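Local coordinates for stage III sporulation protein AB (Bacillus subtilis, PDB 6BS9) that is needed for spore formation and probably serves as part of the sporulation secretion apparatus, at residues L13-Q18 with L112-E116; E21-M25 with Q104-K109; L31-Q36 with F53-D58. One frame throughout, in Å; residues are numbered along the deposited sequence.

Interaction 1: residues L13-Q18 with L112-E116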
loop_
_atom_site.group_PDB
_atom_site.type_symbol
_atom_site.label_atom_id
_atom_site.label_comp_id
_atom_site.label_asym_id
_atom_site.label_seq_id
_atom_site.Cartn_x
_atom_site.Cartn_y
_atom_site.Cartn_z
ATOM N N LEU A 13 4.887 1.114 3.881
ATOM C CA LEU A 13 3.980 0.501 2.920
ATOM C C LEU A 13 4.250 -1.002 2.759
ATOM O O LEU A 13 3.317 -1.796 2.738
ATOM C CB LEU A 13 4.071 1.214 1.595
ATOM C CG LEU A 13 3.362 2.565 1.567
ATOM C CD1 LEU A 13 3.837 3.343 0.392
ATOM C CD2 LEU A 13 1.864 2.407 1.513
ATOM N N ARG A 14 5.517 -1.386 2.709
ATOM C CA ARG A 14 5.905 -2.800 2.636
ATOM C C ARG A 14 5.403 -3.565 3.865
ATOM O O ARG A 14 4.951 -4.696 3.737
ATOM C CB ARG A 14 7.438 -2.826 2.580
ATOM C CG ARG A 14 8.203 -4.108 2.198
ATOM C CD ARG A 14 7.967 -4.779 0.843
ATOM N NE ARG A 14 8.467 -6.137 0.954
ATOM C CZ ARG A 14 7.937 -7.066 1.736
ATOM N NH1 ARG A 14 6.809 -6.831 2.420
ATOM N NH2 ARG A 14 8.545 -8.237 1.808
ATOM N N ALA A 15 5.474 -2.962 5.055
ATOM C CA ALA A 15 4.973 -3.580 6.258
ATOM C C ALA A 15 3.460 -3.798 6.175
ATOM O O ALA A 15 2.948 -4.863 6.465
ATOM C CB ALA A 15 5.329 -2.725 7.490
ATOM N N ALA A 16 2.749 -2.730 5.860
ATOM C CA ALA A 16 1.331 -2.742 5.845
ATOM C C ALA A 16 0.812 -3.691 4.763
ATOM O O ALA A 16 -0.098 -4.491 5.039
ATOM C CB ALA A 16 0.841 -1.329 5.558
ATOM N N LEU A 17 1.361 -3.597 3.537
ATOM C CA LEU A 17 0.940 -4.527 2.481
ATOM C C LEU A 17 1.283 -6.000 2.723
ATOM O O LEU A 17 0.521 -6.906 2.368
ATOM C CB LEU A 17 1.486 -4.081 1.127
ATOM C CG LEU A 17 1.033 -2.645 0.724
ATOM C CD1 LEU A 17 1.470 -2.330 -0.700
ATOM C CD2 LEU A 17 -0.446 -2.419 0.879
ATOM N N GLN A 18 2.371 -6.258 3.402
ATOM C CA GLN A 18 2.627 -7.636 3.810
ATOM C C GLN A 18 1.516 -8.145 4.735
ATOM O O GLN A 18 1.035 -9.271 4.597
ATOM C CB GLN A 18 3.945 -7.714 4.475
ATOM C CG GLN A 18 4.328 -9.072 4.956
ATOM C CD GLN A 18 5.671 -8.988 5.625
ATOM O OE1 GLN A 18 6.691 -9.222 5.009
ATOM N NE2 GLN A 18 5.671 -8.602 6.898
ATOM N N LEU A 112 5.030 -6.038 -3.595
ATOM C CA LEU A 112 5.941 -5.988 -2.443
ATOM C C LEU A 112 7.384 -5.962 -2.804
ATOM O O LEU A 112 8.164 -5.183 -2.244
ATOM C CB LEU A 112 5.746 -7.189 -1.508
ATOM C CG LEU A 112 4.376 -7.259 -0.797
ATOM C CD1 LEU A 112 4.259 -8.514 0.066
ATOM C CD2 LEU A 112 4.144 -6.050 0.077
ATOM N N THR A 113 7.774 -6.778 -3.757
ATOM C CA THR A 113 9.174 -6.768 -4.213
ATOM C C THR A 113 9.522 -5.511 -4.927
ATOM O O THR A 113 10.646 -5.024 -4.816
ATOM C CB THR A 113 9.448 -7.942 -5.148
ATOM O OG1 THR A 113 9.058 -9.135 -4.497
ATOM C CG2 THR A 113 10.911 -8.077 -5.441
ATOM N N HIS A 114 8.568 -4.977 -5.684
ATOM C CA HIS A 114 8.808 -3.721 -6.359
ATOM C C HIS A 114 9.090 -2.606 -5.403
ATOM O O HIS A 114 10.061 -1.835 -5.570
ATOM C CB HIS A 114 7.673 -3.326 -7.252
ATOM C CG HIS A 114 8.129 -2.511 -8.420
ATOM N ND1 HIS A 114 7.730 -2.804 -9.702
ATOM C CD2 HIS A 114 9.055 -1.514 -8.525
ATOM C CE1 HIS A 114 8.303 -1.959 -10.539
ATOM N NE2 HIS A 114 9.107 -1.163 -9.850
ATOM N N LEU A 115 8.313 -2.573 -4.337
ATOM C CA LEU A 115 8.578 -1.610 -3.241
ATOM C C LEU A 115 9.948 -1.836 -2.570
ATOM O O LEU A 115 10.643 -0.884 -2.227
ATOM C CB LEU A 115 7.457 -1.696 -2.165
ATOM C CG LEU A 115 6.089 -1.144 -2.593
ATOM C CD1 LEU A 115 5.065 -1.390 -1.541
ATOM C CD2 LEU A 115 6.158 0.351 -2.907
ATOM N N GLU A 116 10.351 -3.087 -2.411
ATOM C CA GLU A 116 11.689 -3.391 -1.880
ATOM C C GLU A 116 12.783 -2.790 -2.743
ATOM O O GLU A 116 13.777 -2.208 -2.263
ATOM C CB GLU A 116 11.831 -4.921 -1.821
ATOM C CG GLU A 116 11.667 -5.436 -0.450
ATOM C CD GLU A 116 11.815 -6.948 -0.461
ATOM O OE1 GLU A 116 10.805 -7.687 -0.638
ATOM O OE2 GLU A 116 12.954 -7.359 -0.278
#

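Interaction 2: residues E21-M25 with Q104-K109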
loop_
_atom_site.group_PDB
_atom_site.type_symbol
_atom_site.label_atom_id
_atom_site.label_comp_id
_atom_site.label_asym_id
_atom_site.label_seq_id
_atom_site.Cartn_x
_atom_site.Cartn_y
_atom_site.Cartn_z
ATOM N N GLU A 21 -1.655 -8.660 2.566
ATOM C CA GLU A 21 -1.482 -9.895 1.796
ATOM C C GLU A 21 -1.855 -11.100 2.617
ATOM O O GLU A 21 -2.592 -11.975 2.160
ATOM C CB GLU A 21 -0.015 -10.075 1.324
ATOM C CG GLU A 21 0.196 -11.307 0.429
ATOM C CD GLU A 21 1.673 -11.654 0.117
ATOM O OE1 GLU A 21 2.574 -11.077 0.818
ATOM O OE2 GLU A 21 1.926 -12.384 -0.940
ATOM N N ALA A 22 -1.361 -11.178 3.835
ATOM C CA ALA A 22 -1.688 -12.346 4.671
ATOM C C ALA A 22 -3.179 -12.473 4.926
ATOM O O ALA A 22 -3.742 -13.571 4.897
ATOM C CB ALA A 22 -0.903 -12.294 5.966
ATOM N N GLU A 23 -3.839 -11.355 5.182
ATOM C CA GLU A 23 -5.289 -11.412 5.532
ATOM C C GLU A 23 -6.139 -11.755 4.334
ATOM O O GLU A 23 -7.108 -12.492 4.438
ATOM C CB GLU A 23 -5.778 -10.082 6.091
ATOM C CG GLU A 23 -5.096 -9.663 7.390
ATOM C CD GLU A 23 -5.527 -10.485 8.615
ATOM O OE1 GLU A 23 -4.867 -10.430 9.666
ATOM O OE2 GLU A 23 -6.458 -11.284 8.546
ATOM N N ILE A 24 -5.753 -11.237 3.183
ATOM C CA ILE A 24 -6.414 -11.617 1.946
ATOM C C ILE A 24 -6.256 -13.120 1.728
ATOM O O ILE A 24 -7.219 -13.806 1.472
ATOM C CB ILE A 24 -5.809 -10.824 0.777
ATOM C CG1 ILE A 24 -6.220 -9.377 0.926
ATOM C CG2 ILE A 24 -6.285 -11.383 -0.565
ATOM C CD1 ILE A 24 -5.411 -8.402 0.115
ATOM N N MET A 25 -5.037 -13.616 1.863
ATOM C CA MET A 25 -4.708 -15.017 1.530
ATOM C C MET A 25 -5.301 -16.033 2.506
ATOM O O MET A 25 -5.881 -17.023 2.093
ATOM C CB MET A 25 -3.194 -15.163 1.209
ATOM C CG MET A 25 -2.773 -14.379 -0.065
ATOM S SD MET A 25 -3.769 -14.863 -1.535
ATOM C CE MET A 25 -3.994 -13.360 -2.531
ATOM N N GLN A 104 -3.265 -13.885 -8.152
ATOM C CA GLN A 104 -3.415 -12.738 -7.263
ATOM C C GLN A 104 -2.267 -12.673 -6.249
ATOM O O GLN A 104 -1.612 -11.635 -6.054
ATOM C CB GLN A 104 -4.761 -12.747 -6.513
ATOM C CG GLN A 104 -4.859 -11.632 -5.469
ATOM C CD GLN A 104 -6.240 -11.512 -4.797
ATOM O OE1 GLN A 104 -6.608 -12.357 -3.952
ATOM N NE2 GLN A 104 -6.949 -10.457 -5.105
ATOM N N GLN A 105 -2.038 -13.799 -5.615
ATOM C CA GLN A 105 -0.984 -13.903 -4.623
ATOM C C GLN A 105 0.380 -13.488 -5.190
ATOM O O GLN A 105 1.107 -12.720 -4.564
ATOM C CB GLN A 105 -0.947 -15.346 -4.101
ATOM C CG GLN A 105 -0.330 -15.482 -2.744
ATOM C CD GLN A 105 1.042 -16.080 -2.775
ATOM O OE1 GLN A 105 1.198 -17.308 -2.837
ATOM N NE2 GLN A 105 2.065 -15.228 -2.652
ATOM N N LYS A 106 0.718 -14.003 -6.378
ATOM C CA LYS A 106 1.982 -13.707 -7.007
ATOM C C LYS A 106 2.047 -12.253 -7.431
ATOM O O LYS A 106 3.118 -11.647 -7.320
ATOM C CB LYS A 106 2.295 -14.697 -8.168
ATOM C CG LYS A 106 2.347 -16.137 -7.704
ATOM C CD LYS A 106 3.446 -16.349 -6.635
ATOM C CE LYS A 106 3.473 -17.793 -6.138
ATOM N NZ LYS A 106 4.531 -17.946 -5.112
ATOM N N HIS A 107 0.923 -11.673 -7.851
ATOM C CA HIS A 107 0.945 -10.237 -8.202
ATOM C C HIS A 107 1.065 -9.338 -6.954
ATOM O O HIS A 107 1.706 -8.282 -7.020
ATOM C CB HIS A 107 -0.228 -9.849 -9.123
ATOM C CG HIS A 107 -0.019 -10.238 -10.555
ATOM N ND1 HIS A 107 0.576 -9.394 -11.469
ATOM C CD2 HIS A 107 -0.167 -11.413 -11.192
ATOM C CE1 HIS A 107 0.749 -10.019 -12.625
ATOM N NE2 HIS A 107 0.292 -11.247 -12.486
ATOM N N ILE A 108 0.545 -9.793 -5.812
ATOM C CA ILE A 108 0.773 -9.068 -4.555
ATOM C C ILE A 108 2.212 -9.139 -4.165
ATOM O O ILE A 108 2.823 -8.108 -3.813
ATOM C CB ILE A 108 -0.076 -9.560 -3.391
ATOM C CG1 ILE A 108 -1.550 -9.309 -3.710
ATOM C CG2 ILE A 108 0.338 -8.825 -2.114
ATOM C CD1 ILE A 108 -2.569 -9.831 -2.704
ATOM N N LYS A 109 2.800 -10.330 -4.290
ATOM C CA LYS A 109 4.245 -10.468 -4.012
ATOM C C LYS A 109 5.069 -9.548 -4.906
ATOM O O LYS A 109 6.039 -8.936 -4.447
ATOM C CB LYS A 109 4.654 -11.914 -4.174
ATOM C CG LYS A 109 6.081 -12.191 -3.760
ATOM C CD LYS A 109 6.449 -13.611 -4.051
ATOM C CE LYS A 109 7.847 -14.001 -3.514
ATOM N NZ LYS A 109 8.182 -15.431 -3.810
#

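Interaction 3: residues L31-Q36 with F53-D58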
loop_
_atom_site.group_PDB
_atom_site.type_symbol
_atom_site.label_atom_id
_atom_site.label_comp_id
_atom_site.label_asym_id
_atom_site.label_seq_id
_atom_site.Cartn_x
_atom_site.Cartn_y
_atom_site.Cartn_z
ATOM N N LEU A 31 -11.435 -7.386 5.364
ATOM C CA LEU A 31 -10.387 -6.535 4.837
ATOM C C LEU A 31 -10.509 -5.117 5.502
ATOM O O LEU A 31 -9.491 -4.451 5.813
ATOM C CB LEU A 31 -10.471 -6.538 3.283
ATOM C CG LEU A 31 -9.305 -6.077 2.434
ATOM C CD1 LEU A 31 -8.033 -6.788 2.857
ATOM C CD2 LEU A 31 -9.575 -6.395 0.969
ATOM N N HIS A 32 -11.736 -4.660 5.659
ATOM C CA HIS A 32 -11.927 -3.350 6.265
ATOM C C HIS A 32 -11.398 -3.275 7.698
ATOM O O HIS A 32 -10.730 -2.311 8.064
ATOM C CB HIS A 32 -13.394 -2.902 6.168
ATOM C CG HIS A 32 -14.343 -3.642 7.054
ATOM N ND1 HIS A 32 -14.636 -3.246 8.342
ATOM C CD2 HIS A 32 -15.106 -4.734 6.810
ATOM C CE1 HIS A 32 -15.536 -4.068 8.858
ATOM N NE2 HIS A 32 -15.823 -4.993 7.954
ATOM N N THR A 33 -11.612 -4.320 8.484
ATOM C CA THR A 33 -11.062 -4.379 9.811
ATOM C C THR A 33 -9.521 -4.501 9.781
ATOM O O THR A 33 -8.829 -3.822 10.500
ATOM C CB THR A 33 -11.694 -5.542 10.550
ATOM O OG1 THR A 33 -13.134 -5.382 10.514
ATOM C CG2 THR A 33 -11.226 -5.632 11.995
ATOM N N ALA A 34 -8.966 -5.346 8.929
ATOM C CA ALA A 34 -7.517 -5.492 8.835
ATOM C C ALA A 34 -6.867 -4.131 8.502
ATOM O O ALA A 34 -5.886 -3.707 9.109
ATOM C CB ALA A 34 -7.177 -6.497 7.773
ATOM N N SER A 35 -7.444 -3.412 7.558
ATOM C CA SER A 35 -6.881 -2.143 7.144
ATOM C C SER A 35 -6.989 -1.117 8.288
ATOM O O SER A 35 -6.058 -0.307 8.506
ATOM C CB SER A 35 -7.616 -1.629 5.893
ATOM O OG SER A 35 -6.905 -0.588 5.300
ATOM N N GLN A 36 -8.100 -1.129 9.002
ATOM C CA GLN A 36 -8.261 -0.191 10.105
ATOM C C GLN A 36 -7.235 -0.511 11.207
ATOM O O GLN A 36 -6.646 0.408 11.766
ATOM C CB GLN A 36 -9.700 -0.196 10.668
ATOM C CG GLN A 36 -10.004 0.964 11.699
ATOM C CD GLN A 36 -9.796 2.439 11.154
ATOM O OE1 GLN A 36 -9.093 3.235 11.774
ATOM N NE2 GLN A 36 -10.396 2.784 9.989
ATOM N N PHE A 53 -9.008 3.548 3.080
ATOM C CA PHE A 53 -9.340 2.298 2.423
ATOM C C PHE A 53 -10.402 1.551 3.230
ATOM O O PHE A 53 -11.402 1.098 2.668
ATOM C CB PHE A 53 -8.074 1.444 2.305
ATOM C CG PHE A 53 -8.254 0.125 1.586
ATOM C CD1 PHE A 53 -8.988 0.022 0.432
ATOM C CD2 PHE A 53 -7.628 -1.008 2.035
ATOM C CE1 PHE A 53 -9.094 -1.192 -0.277
ATOM C CE2 PHE A 53 -7.707 -2.245 1.325
ATOM C CZ PHE A 53 -8.460 -2.339 0.169
ATOM N N SER A 54 -10.208 1.507 4.541
ATOM C CA SER A 54 -11.173 0.887 5.463
ATOM C C SER A 54 -12.542 1.523 5.393
ATOM O O SER A 54 -13.537 0.866 5.217
ATOM C CB SER A 54 -10.645 0.988 6.900
ATOM O OG SER A 54 -11.566 0.455 7.808
ATOM N N ASP A 55 -12.598 2.847 5.458
ATOM C CA ASP A 55 -13.867 3.533 5.259
ATOM C C ASP A 55 -14.535 3.155 3.922
ATOM O O ASP A 55 -15.715 2.978 3.857
ATOM C CB ASP A 55 -13.650 5.064 5.276
ATOM C CG ASP A 55 -13.246 5.576 6.619
ATOM O OD1 ASP A 55 -13.441 4.849 7.640
ATOM O OD2 ASP A 55 -12.707 6.718 6.671
ATOM N N GLN A 56 -13.776 3.141 2.841
ATOM C CA GLN A 56 -14.366 3.004 1.501
ATOM C C GLN A 56 -14.934 1.637 1.389
ATOM O O GLN A 56 -15.992 1.476 0.859
ATOM C CB GLN A 56 -13.330 3.236 0.373
ATOM C CG GLN A 56 -13.155 4.652 -0.164
ATOM C CD GLN A 56 -14.465 5.372 -0.321
ATOM O OE1 GLN A 56 -14.823 6.198 0.512
ATOM N NE2 GLN A 56 -15.193 5.051 -1.372
ATOM N N LEU A 57 -14.191 0.650 1.846
ATOM C CA LEU A 57 -14.677 -0.714 1.853
ATOM C C LEU A 57 -15.898 -0.920 2.710
ATOM O O LEU A 57 -16.874 -1.520 2.285
ATOM C CB LEU A 57 -13.647 -1.627 2.458
ATOM C CG LEU A 57 -12.476 -1.957 1.601
ATOM C CD1 LEU A 57 -11.336 -2.477 2.457
ATOM C CD2 LEU A 57 -12.881 -2.947 0.514
ATOM N N ASP A 58 -15.885 -0.353 3.910
ATOM C CA ASP A 58 -16.920 -0.681 4.859
ATOM C C ASP A 58 -18.291 -0.195 4.386
ATOM O O ASP A 58 -19.250 -0.959 4.381
ATOM C CB ASP A 58 -16.593 -0.131 6.241
ATOM C CG ASP A 58 -17.310 -0.890 7.352
ATOM O OD1 ASP A 58 -17.372 -2.113 7.207
ATOM O OD2 ASP A 58 -17.839 -0.346 8.337
#

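Interaction 1: residues L13-Q18 with L112-E116
Arg-14 lies across Leu-112 and ends at Glu-116. Its CG is anti to the backbone N (chi1 -167°), and the chain then bends at chi2. This carries Arg-14 CD to 3.1 Å from Leu-112 O and swings the guanidinium over the side chain of Leu-112. Arg-14 runs square across Leu-112. Leu-112 CB sits under one face of the guanidinium, near its rim, and Leu-112 CD2 is 3.6 Å from Arg-14 NH1. Glu-116 comes to the edge. Arg-14 NE donates a hydrogen bond of 3.2 Å to Glu-116 OE1, part of a salt bridge and nearly in the guanidinium plane. Arg-14 NH2 adds a weak bond to the same oxygen. The carboxylate is turned 48° from the guanidinium, and OE1 is met from above its plane. Arg-14 was modelled in two conformers, and this account holds for one.

Beneath the charged pair the contact is apolar. Leu-112 CD2 meets Leu-17 CB at 3.5 Å. Leu-115 CD1 reaches Leu-17 CD1 at 3.8 Å. The segments run nearly antiparallel. Leu-13 and Leu-17 continue inward to Leu-89 of helix 83-95, and to Leu-49 and Phe-50 of helix 46-58.

Interaction 2: residues E21-M25 with Q104-K109
The carboxylate of Glu-21 and the amide of Gln-105 meet with their planes 49° apart. One weak hydrogen bond joins them, from Gln-105 NE2 to Glu-21 OE2 at 3.3 Å. Ile-108 lies alongside the stem of the carboxylate. Ile-108 CG2 is 3.6 Å from Glu-21 CG, and the two side chains point opposite ways as they pass. Glu-21 can reach this far because chi1 of -176° sends its chain out toward helix 101-128 and the chain stays extended.

The amide of Gln-104 is held at one end: NE2 is hydrogen-bonded to Thr-95 O. Gln-104 OE1 packs on carbon, with Met-25 CE at 3.1 Å and Ile-24 CG2 at 3.5 Å. Met-25 bends at chi2 and chi3, which brings Met-25 CE against both Gln-104 and Ile-108, 3.8 Å from Ile-108 CD1. Met-25 SD rests 3.7 Å from Gln-105 CG. With an alanine here, Gln-105 would probably lose the sulfur packed on its CG, and Gln-104 and Ile-108 the methyl they both touch.

Ile-108 also touches Phe-92 of helix 83-95. The segment axes are 11.0 Å apart. This is an antiparallel helix pair: helix 101-128 runs back along helix 2-26, and this end of the pair lies near the surface of the all-helical piece of SpoIIIAB, which lacks both ends of the whole protein.

Interaction 3: residues L31-Q36 with F53-D58
Ser-54 sits against His-32, and here the helices are closest, with CA atoms only 4.4 Å apart. The small Ser-54 and Ser-35 help allow this, and the axes of the two segments come within 8.2 Å. Ser-54 OG gives a hydrogen bond of 2.9 Å to His-32 O. It approaches from 42° above the carbonyl plane. The helical bond from Gln-36 N reaches the same oxygen from the opposite face, so His-32 O takes two donors. Ser-35 fits beside Phe-53. Ser-35 OG is 3.4 Å from Phe-53 CD2, at the ring edge, and its hydrogen bond goes to Phe-50 O. Leu-57 CD1 lies over the centre of one face of the Phe-53 ring. Leu-57 CD1 is also 4.1 Å from Leu-31 CG. Phe-53 also meets Trp-68 edge-to-face, and Leu-31 packs on Ile-24 of helix 2-26.

The outer side is looser and polar. Gln-36 NE2 makes only a weak bond of 3.4 Å to Ser-54 OG. His-32 has chi1 of 71°, which turns one face of its ring to the exposed Asp-58. Asp-58 OD1 lies over the ring centre, 3.1 Å from His-32 CE1, while Thr-33 OG1 lies over the rim of the other face. No hydrogen bond links ring and carboxylate.

The chemistry therefore differs across the contact. A buried hydroxyl is satisfied by a backbone carbonyl in the close part. At the surface, the aspartate over the ring would probably favour a protonated histidine.

Helix 2-26 leads from the N terminus through residues 13-18 and then 21-25. The chain turns into helix 31-41 and folds back as helix 46-58. Interaction 3 closes this short loop, an antiparallel helical hairpin with 16 residues between its segments. Helices 64-75 and 83-95 follow, and the last helix, 101-128, runs back along the first. Interaction 2 closes a loop of 78 residues and interaction 1 one of 93. The three loops nest, 3 within 2 within 1, and none cross. Interactions 1 and 2 touch through Glu-21 and Leu-112. Interactions 2 and 3 touch through Ile-24 with Leu-31 and Glu-23 with Ala-34, so helix 2-26 joins the hairpin to the C-terminal helix.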